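Local atomic coordinates of backbone pilus subunit (Streptococcus pneumoniae, PDB entry 3RPK), a protein that builds the shaft of the pneumococcal pilus as its major backbone subunit, probably linked covalently to further copies of itself and finally to the cell wall. Residues V12-L17 against V155-T160; I66-Q71 against P89-K94; E161-I166 against F297-N302. One frame throughout, in Å; residues are numbered along the deposited sequence.

How the contacts relate
Contacts 1 and 2 belong to the N-terminal domain, whereas contact 3 lies in the domain that follows. Segments 66-71 and 89-94 both come between 12-17 and 155-160, and the centres of contacts 1 and 2 stand about 20 Å apart, with about 7 Å between their nearest atoms and no touch. Contact 1 leads straight into contact 3: T160 and E161 are neighbours in sequence, so 155-166 is one run of chain carried from the first domain to the second, over about 23 Å between contact centres. Contacts 2 and 3 are remote from each other, about 37 Å between centres and about 22 Å between nearest atoms. No bound ligand is involved.

Contact 1 (V12-L17 against V155-T160); sequences VTVHKL and VYPKNT
V14 and V155 form a parallel beta bridge with their CA atoms 5.0 Å apart, closed by the hydrogen bonds V155 N to T13 O and H15 N to V155 O, the latter 3.0 Å. The two valines lie alongside each other on one face of the sheet, V155 CG1 resting 3.7 Å from V14 CG2. On the opposite face H15 and Y156 lie side by side and pack as an offset stack, ring centroids 4.3 Å apart and planes 3° from parallel. The imidazole is fixed by E50 at ND1 and H154 at NE2, while Y156 OH bonds to V41 N and the tyrosine ring meets L17 CD1 near its edge. Y156-N159 spells YPKN, the pilin motif of Gram-positive backbone subunits, whose lysine is the usual site of linkage to the next subunit, a role K158 probably has; its CB points away from 12-17. N159 clasps that strand instead. Its ND2 reaches L17 O at 2.9 Å, nearly in line with the carbonyl bond, and its OD1 takes K16 NZ at 3.0 Å from well above the amide plane. K16, bent at chi2, also forms a salt bridge with E118 and bonds to S136 O and Y125 OH.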
ATOM      1  N   VAL A  12     -15.918  -1.956  47.660  1.00 21.76           N
ATOM      2  CA  VAL A  12     -15.009  -2.267  46.568  1.00 20.37           C
ATOM      3  C   VAL A  12     -14.568  -0.908  46.008  1.00 23.10           C
ATOM      4  O   VAL A  12     -15.428  -0.104  45.651  1.00 22.75           O
ATOM      5  CB  VAL A  12     -15.670  -3.185  45.505  1.00 23.55           C
ATOM      6  CG1 VAL A  12     -14.734  -3.434  44.330  1.00 23.28           C
ATOM      7  CG2 VAL A  12     -16.113  -4.510  46.122  1.00 22.90           C
ATOM      8  N   THR A  13     -13.239  -0.629  46.022  1.00 19.60           N
ATOM      9  CA  THR A  13     -12.593   0.603  45.509  1.00 18.95           C
ATOM     10  C   THR A  13     -11.933   0.294  44.153  1.00 20.51           C
ATOM     11  O   THR A  13     -11.053  -0.576  44.080  1.00 18.57           O
ATOM     12  CB  THR A  13     -11.576   1.175  46.521  1.00 28.87           C
ATOM     13  OG1 THR A  13     -12.215   1.355  47.784  1.00 36.62           O
ATOM     14  CG2 THR A  13     -10.983   2.485  46.076  1.00 24.58           C
ATOM     15  N   VAL A  14     -12.379   0.979  43.077  1.00 16.30           N
ATOM     16  CA  VAL A  14     -11.827   0.743  41.736  1.00 15.77           C
ATOM     17  C   VAL A  14     -10.742   1.777  41.440  1.00 20.26           C
ATOM     18  O   VAL A  14     -10.987   2.977  41.545  1.00 18.65           O
ATOM     19  CB  VAL A  14     -12.913   0.674  40.626  1.00 19.32           C
ATOM     20  CG1 VAL A  14     -12.323   0.257  39.286  1.00 18.70           C
ATOM     21  CG2 VAL A  14     -14.036  -0.274  41.014  1.00 19.46           C
ATOM     22  N   HIS A  15      -9.534   1.301  41.097  1.00 18.21           N
ATOM     23  CA  HIS A  15      -8.403   2.162  40.770  1.00 17.84           C
ATOM     24  C   HIS A  15      -8.098   2.116  39.298  1.00 22.90           C
ATOM     25  O   HIS A  15      -7.861   1.046  38.748  1.00 23.02           O
ATOM     26  CB  HIS A  15      -7.149   1.705  41.501  1.00 18.57           C
ATOM     27  CG  HIS A  15      -7.272   1.679  42.984  1.00 21.78           C
ATOM     28  ND1 HIS A  15      -6.799   2.717  43.763  1.00 23.57           N
ATOM     29  CD2 HIS A  15      -7.753   0.708  43.789  1.00 22.84           C
ATOM     30  CE1 HIS A  15      -7.026   2.357  45.013  1.00 22.63           C
ATOM     31  NE2 HIS A  15      -7.607   1.158  45.075  1.00 22.78           N
ATOM     32  N   LYS A  16      -8.062   3.280  38.664  1.00 20.62           N
ATOM     33  CA  LYS A  16      -7.651   3.409  37.275  1.00 20.24           C
ATOM     34  C   LYS A  16      -6.144   3.796  37.269  1.00 24.26           C
ATOM     35  O   LYS A  16      -5.717   4.717  37.971  1.00 23.99           O
ATOM     36  CB  LYS A  16      -8.510   4.451  36.536  1.00 21.82           C
ATOM     37  CG  LYS A  16      -8.019   4.750  35.119  1.00 18.55           C
ATOM     38  CD  LYS A  16      -8.605   3.813  34.116  1.00 15.91           C
ATOM     39  CE  LYS A  16      -8.021   4.043  32.763  1.00 22.70           C
ATOM     40  NZ  LYS A  16      -8.767   3.248  31.750  1.00 24.12           N
ATOM     41  N   LEU A  17      -5.351   3.068  36.505  1.00 20.96           N
ATOM     42  CA  LEU A  17      -3.923   3.329  36.408  1.00 20.86           C
ATOM     43  C   LEU A  17      -3.490   3.475  34.969  1.00 26.07           C
ATOM     44  O   LEU A  17      -4.100   2.901  34.065  1.00 25.25           O
ATOM     45  CB  LEU A  17      -3.110   2.176  37.022  1.00 20.74           C
ATOM     46  CG  LEU A  17      -3.433   1.722  38.444  1.00 25.37           C
ATOM     47  CD1 LEU A  17      -2.818   0.371  38.707  1.00 25.80           C
ATOM     48  CD2 LEU A  17      -2.992   2.759  39.506  1.00 25.20           C
ATOM     49  N   VAL A 155      -9.803  -3.083  43.454  1.00 17.32           N
ATOM     50  CA  VAL A 155      -9.668  -3.725  42.165  1.00 18.06           C
ATOM     51  C   VAL A 155      -8.860  -2.855  41.197  1.00 20.00           C
ATOM     52  O   VAL A 155      -9.076  -1.642  41.121  1.00 18.94           O
ATOM     53  CB  VAL A 155     -10.992  -4.368  41.640  1.00 23.46           C
ATOM     54  CG1 VAL A 155     -12.061  -3.329  41.322  1.00 23.14           C
ATOM     55  CG2 VAL A 155     -10.737  -5.281  40.447  1.00 23.97           C
ATOM     56  N   TYR A 156      -7.838  -3.470  40.570  1.00 16.39           N
ATOM     57  CA  TYR A 156      -6.873  -2.823  39.673  1.00 16.29           C
ATOM     58  C   TYR A 156      -7.014  -3.362  38.235  1.00 22.83           C
ATOM     59  O   TYR A 156      -6.286  -4.282  37.847  1.00 23.29           O
ATOM     60  CB  TYR A 156      -5.434  -3.015  40.221  1.00 17.24           C
ATOM     61  CG  TYR A 156      -5.197  -2.350  41.565  1.00 19.48           C
ATOM     62  CD1 TYR A 156      -4.686  -1.062  41.647  1.00 22.17           C
ATOM     63  CD2 TYR A 156      -5.521  -2.998  42.755  1.00 19.63           C
ATOM     64  CE1 TYR A 156      -4.476  -0.443  42.880  1.00 25.28           C
ATOM     65  CE2 TYR A 156      -5.356  -2.374  43.992  1.00 20.02           C
ATOM     66  CZ  TYR A 156      -4.811  -1.101  44.053  1.00 28.25           C
ATOM     67  OH  TYR A 156      -4.606  -0.463  45.264  1.00 25.69           O
ATOM     68  N   PRO A 157      -7.956  -2.836  37.425  1.00 21.79           N
ATOM     69  CA  PRO A 157      -8.123  -3.375  36.068  1.00 22.55           C
ATOM     70  C   PRO A 157      -7.015  -2.991  35.102  1.00 29.74           C
ATOM     71  O   PRO A 157      -6.317  -1.988  35.309  1.00 30.59           O
ATOM     72  CB  PRO A 157      -9.461  -2.802  35.612  1.00 24.24           C
ATOM     73  CG  PRO A 157      -9.646  -1.571  36.402  1.00 28.34           C
ATOM     74  CD  PRO A 157      -8.925  -1.754  37.699  1.00 24.22           C
ATOM     75  N   LYS A 158      -6.857  -3.819  34.048  1.00 26.63           N
ATOM     76  CA  LYS A 158      -5.909  -3.602  32.964  1.00 26.21           C
ATOM     77  C   LYS A 158      -6.668  -2.782  31.932  1.00 29.68           C
ATOM     78  O   LYS A 158      -7.903  -2.829  31.892  1.00 30.45           O
ATOM     79  CB  LYS A 158      -5.384  -4.930  32.372  1.00 28.55           C
ATOM     80  CG  LYS A 158      -6.276  -6.160  32.612  1.00 41.24           C
ATOM     81  CD  LYS A 158      -5.897  -7.349  31.701  1.00 45.86           C
ATOM     82  CE  LYS A 158      -7.019  -8.342  31.480  1.00 44.56           C
ATOM     83  NZ  LYS A 158      -7.221  -9.255  32.646  1.00 52.37           N
ATOM     84  N   ASN A 159      -5.947  -1.946  31.185  1.00 24.61           N
ATOM     85  CA  ASN A 159      -6.568  -1.103  30.180  1.00 23.48           C
ATOM     86  C   ASN A 159      -6.486  -1.837  28.881  1.00 27.90           C
ATOM     87  O   ASN A 159      -5.702  -2.780  28.742  1.00 27.49           O
ATOM     88  CB  ASN A 159      -5.865   0.252  30.049  1.00 22.95           C
ATOM     89  CG  ASN A 159      -5.800   1.111  31.287  1.00 46.14           C
ATOM     90  OD1 ASN A 159      -6.804   1.023  32.143  1.00 43.49           O
ATOM     91  ND2 ASN A 159      -4.845   1.880  31.477  1.00 37.05           N
ATOM     92  N   THR A 160      -7.283  -1.388  27.913  1.00 25.26           N
ATOM     93  CA  THR A 160      -7.328  -1.938  26.571  1.00 24.53           C
ATOM     94  C   THR A 160      -6.077  -1.540  25.772  1.00 29.08           C
ATOM     95  O   THR A 160      -5.280  -0.683  26.171  1.00 28.02           O
ATOM     96  CB  THR A 160      -8.628  -1.558  25.872  1.00 28.71           C
ATOM     97  OG1 THR A 160      -8.685  -0.137  25.747  1.00 25.05           O
ATOM     98  CG2 THR A 160      -9.875  -2.107  26.597  1.00 27.48           C
TER

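Contact 2 (I66-Q71 against P89-K94); sequences IDENGQ and PATAMK
I66 and M93 are joined by a single backbone hydrogen bond, M93 N to I66 O at 3.0 Å, moderately bent with an angle of 139° at the hydrogen, and D67 and A92 come closest as CA atoms, 4.9 Å apart. Two type I beta turns meet here, D67-G70 and P89-A92, and the second runs directly into an inverse gamma turn centred on M93. They are loop structures at the margin of the N-terminal domain, where the chain leaves strand 64-66 and where it enters strand 94-96, an outermost strand of the four-stranded antiparallel sheet. Both I66 and M93 also make backbone bonds to W58 of the adjoining strand 55-59, which draws the two loops to the same strand.

The apolar part is carried by the selenomethionine M93. With CG anti to N (chi1 -161°) and the rest of the chain extended, the side chain runs alongside that of I66 and brings SE to 3.8 Å from I66 CD1, close also to the start of the D67-G70 turn, 4.2 Å from E68 CA. The side chain of W58 packs against both I66 and M93.

On the more exposed flank sit polar groups. The D67 carboxylate is steadied within its own turn: N69 ND2 binds OD2 at 2.9 Å, on the syn side but tilted out of the carboxylate plane, and N69 N adds a weak bond to the same oxygen. The other oxygen, OD1, faces T91, whose side chain crosses that of D67 at an angle. E68, bent at chi2, brings its carboxylate beside the P89-A92 turn without a hydrogen bond to it: OE1 and OE2 each lie 3.4 Å from T91 O, itself an acceptor.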
ATOM      1  N   ILE A  66     -26.837  -1.926  37.118  1.00 22.34           N
ATOM      2  CA  ILE A  66     -27.454  -2.172  38.423  1.00 20.50           C
ATOM      3  C   ILE A  66     -27.483  -0.990  39.412  1.00 28.24           C
ATOM      4  O   ILE A  66     -26.548  -0.193  39.518  1.00 26.25           O
ATOM      5  CB  ILE A  66     -26.931  -3.466  39.100  1.00 20.61           C
ATOM      6  CG1 ILE A  66     -25.432  -3.383  39.443  1.00 19.06           C
ATOM      7  CG2 ILE A  66     -27.263  -4.688  38.278  1.00 20.20           C
ATOM      8  CD1 ILE A  66     -25.101  -3.705  40.882  1.00 12.75           C
ATOM      9  N   ASP A  67     -28.570  -0.969  40.177  1.00 28.89           N
ATOM     10  CA  ASP A  67     -28.891  -0.112  41.302  1.00 31.12           C
ATOM     11  C   ASP A  67     -28.000  -0.622  42.487  1.00 37.54           C
ATOM     12  O   ASP A  67     -27.440  -1.725  42.398  1.00 38.29           O
ATOM     13  CB  ASP A  67     -30.413  -0.279  41.561  1.00 34.43           C
ATOM     14  CG  ASP A  67     -30.995   0.166  42.883  1.00 58.26           C
ATOM     15  OD1 ASP A  67     -31.232   1.392  43.048  1.00 63.43           O
ATOM     16  OD2 ASP A  67     -31.344  -0.714  43.699  1.00 62.88           O
ATOM     17  N   GLU A  68     -27.834   0.184  43.566  1.00 33.79           N
ATOM     18  CA  GLU A  68     -26.985  -0.150  44.730  1.00 32.78           C
ATOM     19  C   GLU A  68     -27.417  -1.392  45.489  1.00 34.60           C
ATOM     20  O   GLU A  68     -26.595  -1.995  46.167  1.00 35.28           O
ATOM     21  CB  GLU A  68     -26.832   1.044  45.677  1.00 34.55           C
ATOM     22  CG  GLU A  68     -26.241   2.300  45.034  1.00 50.39           C
ATOM     23  CD  GLU A  68     -27.171   3.188  44.212  1.00 79.43           C
ATOM     24  OE1 GLU A  68     -28.411   2.996  44.268  1.00 60.91           O
ATOM     25  OE2 GLU A  68     -26.649   4.087  43.512  1.00 80.23           O
ATOM     26  N   ASN A  69     -28.699  -1.775  45.369  1.00 29.89           N
ATOM     27  CA  ASN A  69     -29.306  -2.962  45.979  1.00 28.95           C
ATOM     28  C   ASN A  69     -29.220  -4.165  45.038  1.00 31.72           C
ATOM     29  O   ASN A  69     -29.698  -5.245  45.377  1.00 32.42           O
ATOM     30  CB  ASN A  69     -30.775  -2.694  46.352  1.00 28.07           C
ATOM     31  CG  ASN A  69     -31.009  -1.418  47.112  1.00 39.72           C
ATOM     32  OD1 ASN A  69     -30.524  -1.372  48.336  1.00 30.94           O
ATOM     33  ND2 ASN A  69     -31.588  -0.452  46.605  1.00 29.03           N
ATOM     34  N   GLY A  70     -28.636  -3.959  43.860  1.00 27.00           N
ATOM     35  CA  GLY A  70     -28.446  -4.988  42.841  1.00 25.86           C
ATOM     36  C   GLY A  70     -29.552  -5.135  41.819  1.00 27.65           C
ATOM     37  O   GLY A  70     -29.481  -6.018  40.963  1.00 27.72           O
ATOM     38  N   GLN A  71     -30.572  -4.280  41.891  1.00 22.56           N
ATOM     39  CA  GLN A  71     -31.728  -4.373  41.008  1.00 22.32           C
ATOM     40  C   GLN A  71     -31.500  -3.727  39.658  1.00 26.24           C
ATOM     41  O   GLN A  71     -31.046  -2.593  39.593  1.00 26.33           O
ATOM     42  CB  GLN A  71     -32.996  -3.861  41.697  1.00 23.88           C
ATOM     43  CG  GLN A  71     -33.321  -4.638  42.975  1.00 41.83           C
ATOM     44  CD  GLN A  71     -34.796  -4.699  43.254  1.00 78.82           C
ATOM     45  OE1 GLN A  71     -35.442  -3.677  43.530  1.00 78.55           O
ATOM     46  NE2 GLN A  71     -35.346  -5.913  43.243  1.00 74.86           N
ATOM     47  N   PRO A  89     -29.063   5.568  33.671  1.00 35.98           N
ATOM     48  CA  PRO A  89     -30.028   5.800  34.766  1.00 35.69           C
ATOM     49  C   PRO A  89     -29.490   6.607  35.953  1.00 40.98           C
ATOM     50  O   PRO A  89     -28.334   6.433  36.346  1.00 41.11           O
ATOM     51  CB  PRO A  89     -30.487   4.388  35.158  1.00 36.86           C
ATOM     52  CG  PRO A  89     -29.954   3.473  34.091  1.00 41.30           C
ATOM     53  CD  PRO A  89     -28.719   4.133  33.576  1.00 37.11           C
ATOM     54  N   ALA A  90     -30.334   7.516  36.506  1.00 37.16           N
ATOM     55  CA  ALA A  90     -29.989   8.390  37.632  1.00 36.55           C
ATOM     56  C   ALA A  90     -29.672   7.602  38.907  1.00 38.53           C
ATOM     57  O   ALA A  90     -28.812   8.006  39.699  1.00 38.95           O
ATOM     58  CB  ALA A  90     -31.119   9.369  37.894  1.00 37.31           C
ATOM     59  N   THR A  91     -30.342   6.458  39.071  1.00 31.91           N
ATOM     60  CA  THR A  91     -30.221   5.545  40.207  1.00 30.22           C
ATOM     61  C   THR A  91     -29.052   4.525  40.051  1.00 32.07           C
ATOM     62  O   THR A  91     -28.841   3.710  40.945  1.00 30.82           O
ATOM     63  CB  THR A  91     -31.628   4.949  40.513  1.00 33.49           C
ATOM     64  OG1 THR A  91     -31.582   4.009  41.587  1.00 32.35           O
ATOM     65  CG2 THR A  91     -32.297   4.329  39.283  1.00 30.68           C
ATOM     66  N   ALA A  92     -28.287   4.587  38.940  1.00 28.40           N
ATOM     67  CA  ALA A  92     -27.204   3.643  38.648  1.00 28.28           C
ATOM     68  C   ALA A  92     -25.991   3.707  39.568  1.00 35.52           C
ATOM     69  O   ALA A  92     -25.683   4.749  40.158  1.00 35.16           O
ATOM     70  CB  ALA A  92     -26.781   3.739  37.188  1.00 28.64           C
HETATM   71  N   MSE A  93     -25.293   2.575  39.671  1.00 34.70           N
HETATM   72  CA  MSE A  93     -24.111   2.434  40.492  1.00 36.23           C
HETATM   73  C   MSE A  93     -22.894   2.936  39.722  1.00 35.15           C
HETATM   74  O   MSE A  93     -22.064   2.148  39.269  1.00 35.37           O
HETATM   75  CB  MSE A  93     -23.954   0.972  40.913  1.00 41.03           C
HETATM   76  CG  MSE A  93     -23.042   0.757  42.106  1.00 51.91           C
HETATM   77 SE   MSE A  93     -23.356  -1.023  42.905  1.00 64.13          SE
HETATM   78  CE  MSE A  93     -21.985  -0.917  44.316  1.00 61.11           C
ATOM     79  N   LYS A  94     -22.801   4.262  39.576  1.00 26.98           N
ATOM     80  CA  LYS A  94     -21.701   4.941  38.902  1.00 24.44           C
ATOM     81  C   LYS A  94     -20.979   5.871  39.877  1.00 26.28           C
ATOM     82  O   LYS A  94     -21.625   6.583  40.653  1.00 26.81           O
ATOM     83  CB  LYS A  94     -22.181   5.708  37.644  1.00 25.55           C
ATOM     84  CG  LYS A  94     -23.304   6.721  37.878  1.00 35.88           C
ATOM     85  CD  LYS A  94     -23.715   7.427  36.597  1.00 39.03           C
ATOM     86  CE  LYS A  94     -25.060   8.123  36.723  1.00 39.51           C
ATOM     87  NZ  LYS A  94     -24.962   9.484  37.317  1.00 36.65           N
TER

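Contact 3 (E161-I166 against F297-N302); sequences EAKPKI and FNYGNN
Y299 carries its ring between the backbone N and the carbonyl carbon (chi1 69°), whereas F297, two residues earlier on the same strand, has CG anti to N (chi1 180°); together these settings turn both aromatic side chains toward P164 and I166. P164 comes to the tyrosine from the opposite direction and presses its CG-CD edge onto the face of the ring: CG is 3.6 Å from the centroid of the Y299 ring and just 6° off the ring normal, a CH-pi contact centred over the face. Its neighbour CD sits nearer the phenol end, 3.5 Å from Y299 CZ. The proline meets F297 quite differently, for CG lies at the edge of the phenyl ring, near its plane and 3.9 Å from F297 CE2.

I166 reaches F297 with CD1, 3.7 Å from F297 CB, the methylene at the root of the ring. K163 adds a looser touch, its CG 4.0 Å from Y299 OH before the rest of that chain leads away.

No hydrogen bond links the two segments, which run in roughly opposite directions with the CA atoms of P164 and Y299 8.6 Å apart and those of I166 and F297 7.9 Å. That spacing suits side chains interleaving between layers. W214 stacks on F297 and also meets I166, while Y209 packs on P164, extending the apolar cluster over the adjoining strand and loop. Strand 165-170 belongs to the five-stranded antiparallel sheet and 291-300 to the mixed sheet facing it. The arrangement is that of the inter-sheet core of an Ig-like beta sandwich, here the Cna-B-like second pilin domain, at the end where the chain arrives from the first.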
ATOM      1  N   GLU A 161      -5.909  -2.220  24.656  1.00 26.90           N
ATOM      2  CA  GLU A 161      -4.824  -2.102  23.701  1.00 26.59           C
ATOM      3  C   GLU A 161      -5.228  -1.063  22.639  1.00 30.27           C
ATOM      4  O   GLU A 161      -6.186  -1.291  21.887  1.00 31.64           O
ATOM      5  CB  GLU A 161      -4.535  -3.505  23.089  1.00 28.27           C
ATOM      6  CG  GLU A 161      -5.750  -4.311  22.566  1.00 45.38           C
ATOM      7  CD  GLU A 161      -6.764  -4.990  23.495  1.00 63.21           C
ATOM      8  OE1 GLU A 161      -6.350  -5.691  24.450  1.00 43.84           O
ATOM      9  OE2 GLU A 161      -7.980  -4.894  23.204  1.00 49.30           O
ATOM     10  N   ALA A 162      -4.553   0.111  22.627  1.00 23.81           N
ATOM     11  CA  ALA A 162      -4.842   1.149  21.631  1.00 22.04           C
ATOM     12  C   ALA A 162      -4.253   0.720  20.293  1.00 22.16           C
ATOM     13  O   ALA A 162      -3.134   0.192  20.260  1.00 22.21           O
ATOM     14  CB  ALA A 162      -4.260   2.482  22.062  1.00 22.74           C
ATOM     15  N   LYS A 163      -5.028   0.863  19.205  1.00 15.72           N
ATOM     16  CA  LYS A 163      -4.549   0.447  17.899  1.00 15.45           C
ATOM     17  C   LYS A 163      -3.592   1.485  17.324  1.00 20.97           C
ATOM     18  O   LYS A 163      -3.856   2.691  17.485  1.00 21.78           O
ATOM     19  CB  LYS A 163      -5.706   0.181  16.926  1.00 17.70           C
ATOM     20  CG  LYS A 163      -6.151  -1.270  16.861  1.00 26.97           C
ATOM     21  CD  LYS A 163      -7.632  -1.381  16.477  1.00 34.31           C
ATOM     22  CE  LYS A 163      -8.313  -2.587  17.101  1.00 41.00           C
ATOM     23  NZ  LYS A 163      -8.430  -2.483  18.593  1.00 49.25           N
ATOM     24  N   PRO A 164      -2.467   1.054  16.669  1.00 16.05           N
ATOM     25  CA  PRO A 164      -1.586   2.037  16.028  1.00 15.48           C
ATOM     26  C   PRO A 164      -2.232   2.545  14.737  1.00 22.73           C
ATOM     27  O   PRO A 164      -3.156   1.903  14.200  1.00 23.85           O
ATOM     28  CB  PRO A 164      -0.284   1.264  15.780  1.00 16.33           C
ATOM     29  CG  PRO A 164      -0.606  -0.149  15.924  1.00 20.36           C
ATOM     30  CD  PRO A 164      -2.017  -0.322  16.389  1.00 16.62           C
ATOM     31  N   LYS A 165      -1.800   3.714  14.257  1.00 19.49           N
ATOM     32  CA  LYS A 165      -2.391   4.247  13.034  1.00 19.41           C
ATOM     33  C   LYS A 165      -1.339   4.487  11.995  1.00 22.35           C
ATOM     34  O   LYS A 165      -0.209   4.791  12.351  1.00 22.44           O
ATOM     35  CB  LYS A 165      -3.262   5.475  13.324  1.00 22.47           C
ATOM     36  CG  LYS A 165      -4.692   5.082  13.643  1.00 37.11           C
ATOM     37  CD  LYS A 165      -5.459   6.227  14.235  1.00 48.56           C
ATOM     38  CE  LYS A 165      -6.932   6.108  13.949  1.00 61.99           C
ATOM     39  NZ  LYS A 165      -7.282   6.708  12.636  1.00 70.56           N
ATOM     40  N   ILE A 166      -1.688   4.299  10.717  1.00 19.27           N
ATOM     41  CA  ILE A 166      -0.746   4.433   9.603  1.00 19.02           C
ATOM     42  C   ILE A 166      -1.343   5.088   8.353  1.00 22.28           C
ATOM     43  O   ILE A 166      -2.553   5.234   8.213  1.00 22.09           O
ATOM     44  CB  ILE A 166      -0.139   3.035   9.280  1.00 21.99           C
ATOM     45  CG1 ILE A 166       1.276   3.120   8.669  1.00 21.08           C
ATOM     46  CG2 ILE A 166      -1.114   2.192   8.448  1.00 23.25           C
ATOM     47  CD1 ILE A 166       1.970   1.813   8.533  1.00 22.15           C
ATOM     48  N   PHE A 297       2.124  -2.817   8.291  1.00  8.30           N
ATOM     49  CA  PHE A 297       2.768  -2.682   9.590  1.00  5.95           C
ATOM     50  C   PHE A 297       2.379  -3.903  10.402  1.00 10.40           C
ATOM     51  O   PHE A 297       1.198  -4.150  10.684  1.00  8.10           O
ATOM     52  CB  PHE A 297       2.353  -1.393  10.317  1.00  7.23           C
ATOM     53  CG  PHE A 297       2.974  -1.178  11.683  1.00  7.81           C
ATOM     54  CD1 PHE A 297       4.348  -1.241  11.863  1.00  9.50           C
ATOM     55  CD2 PHE A 297       2.190  -0.838  12.773  1.00 10.07           C
ATOM     56  CE1 PHE A 297       4.918  -1.024  13.122  1.00 10.26           C
ATOM     57  CE2 PHE A 297       2.768  -0.610  14.035  1.00 11.99           C
ATOM     58  CZ  PHE A 297       4.127  -0.708  14.199  1.00  8.77           C
ATOM     59  N   ASN A 298       3.391  -4.703  10.712  1.00  8.59           N
ATOM     60  CA  ASN A 298       3.259  -5.933  11.462  1.00  7.61           C
ATOM     61  C   ASN A 298       3.801  -5.726  12.858  1.00 14.05           C
ATOM     62  O   ASN A 298       4.985  -5.921  13.135  1.00 15.27           O
ATOM     63  CB  ASN A 298       3.938  -7.074  10.740  1.00  3.40           C
ATOM     64  CG  ASN A 298       3.410  -7.251   9.362  1.00 23.39           C
ATOM     65  OD1 ASN A 298       2.433  -7.974   9.150  1.00 25.97           O
ATOM     66  ND2 ASN A 298       4.040  -6.572   8.398  1.00 10.64           N
ATOM     67  N   TYR A 299       2.907  -5.283  13.728  1.00 10.94           N
ATOM     68  CA  TYR A 299       3.144  -5.045  15.130  1.00 10.82           C
ATOM     69  C   TYR A 299       2.612  -6.219  15.957  1.00 15.67           C
ATOM     70  O   TYR A 299       1.822  -7.038  15.464  1.00 15.21           O
ATOM     71  CB  TYR A 299       2.465  -3.734  15.563  1.00 12.34           C
ATOM     72  CG  TYR A 299       0.950  -3.769  15.577  1.00 14.34           C
ATOM     73  CD1 TYR A 299       0.223  -3.726  14.393  1.00 17.38           C
ATOM     74  CD2 TYR A 299       0.242  -3.763  16.779  1.00 14.74           C
ATOM     75  CE1 TYR A 299      -1.170  -3.709  14.399  1.00 21.52           C
ATOM     76  CE2 TYR A 299      -1.150  -3.715  16.800  1.00 16.16           C
ATOM     77  CZ  TYR A 299      -1.856  -3.711  15.605  1.00 28.64           C
ATOM     78  OH  TYR A 299      -3.231  -3.716  15.599  1.00 30.92           O
ATOM     79  N   GLY A 300       3.044  -6.259  17.212  1.00 13.77           N
ATOM     80  CA  GLY A 300       2.617  -7.254  18.178  1.00 14.21           C
ATOM     81  C   GLY A 300       3.426  -7.345  19.456  1.00 16.41           C
ATOM     82  O   GLY A 300       4.651  -7.175  19.442  1.00 13.60           O
ATOM     83  N   ASN A 301       2.720  -7.693  20.561  1.00 13.00           N
ATOM     84  CA  ASN A 301       3.288  -7.946  21.884  1.00 13.08           C
ATOM     85  C   ASN A 301       4.057  -9.298  21.832  1.00 17.92           C
ATOM     86  O   ASN A 301       4.688  -9.694  22.811  1.00 17.44           O
ATOM     87  CB  ASN A 301       2.181  -8.003  22.963  1.00 14.33           C
ATOM     88  CG  ASN A 301       1.608  -6.677  23.422  1.00 42.15           C
ATOM     89  OD1 ASN A 301       0.939  -5.929  22.683  1.00 32.36           O
ATOM     90  ND2 ASN A 301       1.799  -6.402  24.697  1.00 37.76           N
ATOM     91  N   ASN A 302       3.989  -9.984  20.675  1.00 14.83           N
ATOM     92  CA  ASN A 302       4.636 -11.254  20.380  1.00 15.17           C
ATOM     93  C   ASN A 302       5.514 -11.144  19.142  1.00 19.30           C
ATOM     94  O   ASN A 302       5.194 -10.397  18.221  1.00 19.37           O
ATOM     95  CB  ASN A 302       3.594 -12.350  20.137  1.00 18.53           C
ATOM     96  CG  ASN A 302       2.817 -12.760  21.356  1.00 30.88           C
ATOM     97  OD1 ASN A 302       3.332 -12.758  22.477  1.00 19.25           O
ATOM     98  ND2 ASN A 302       1.562 -13.148  21.148  1.00 17.82           N
TER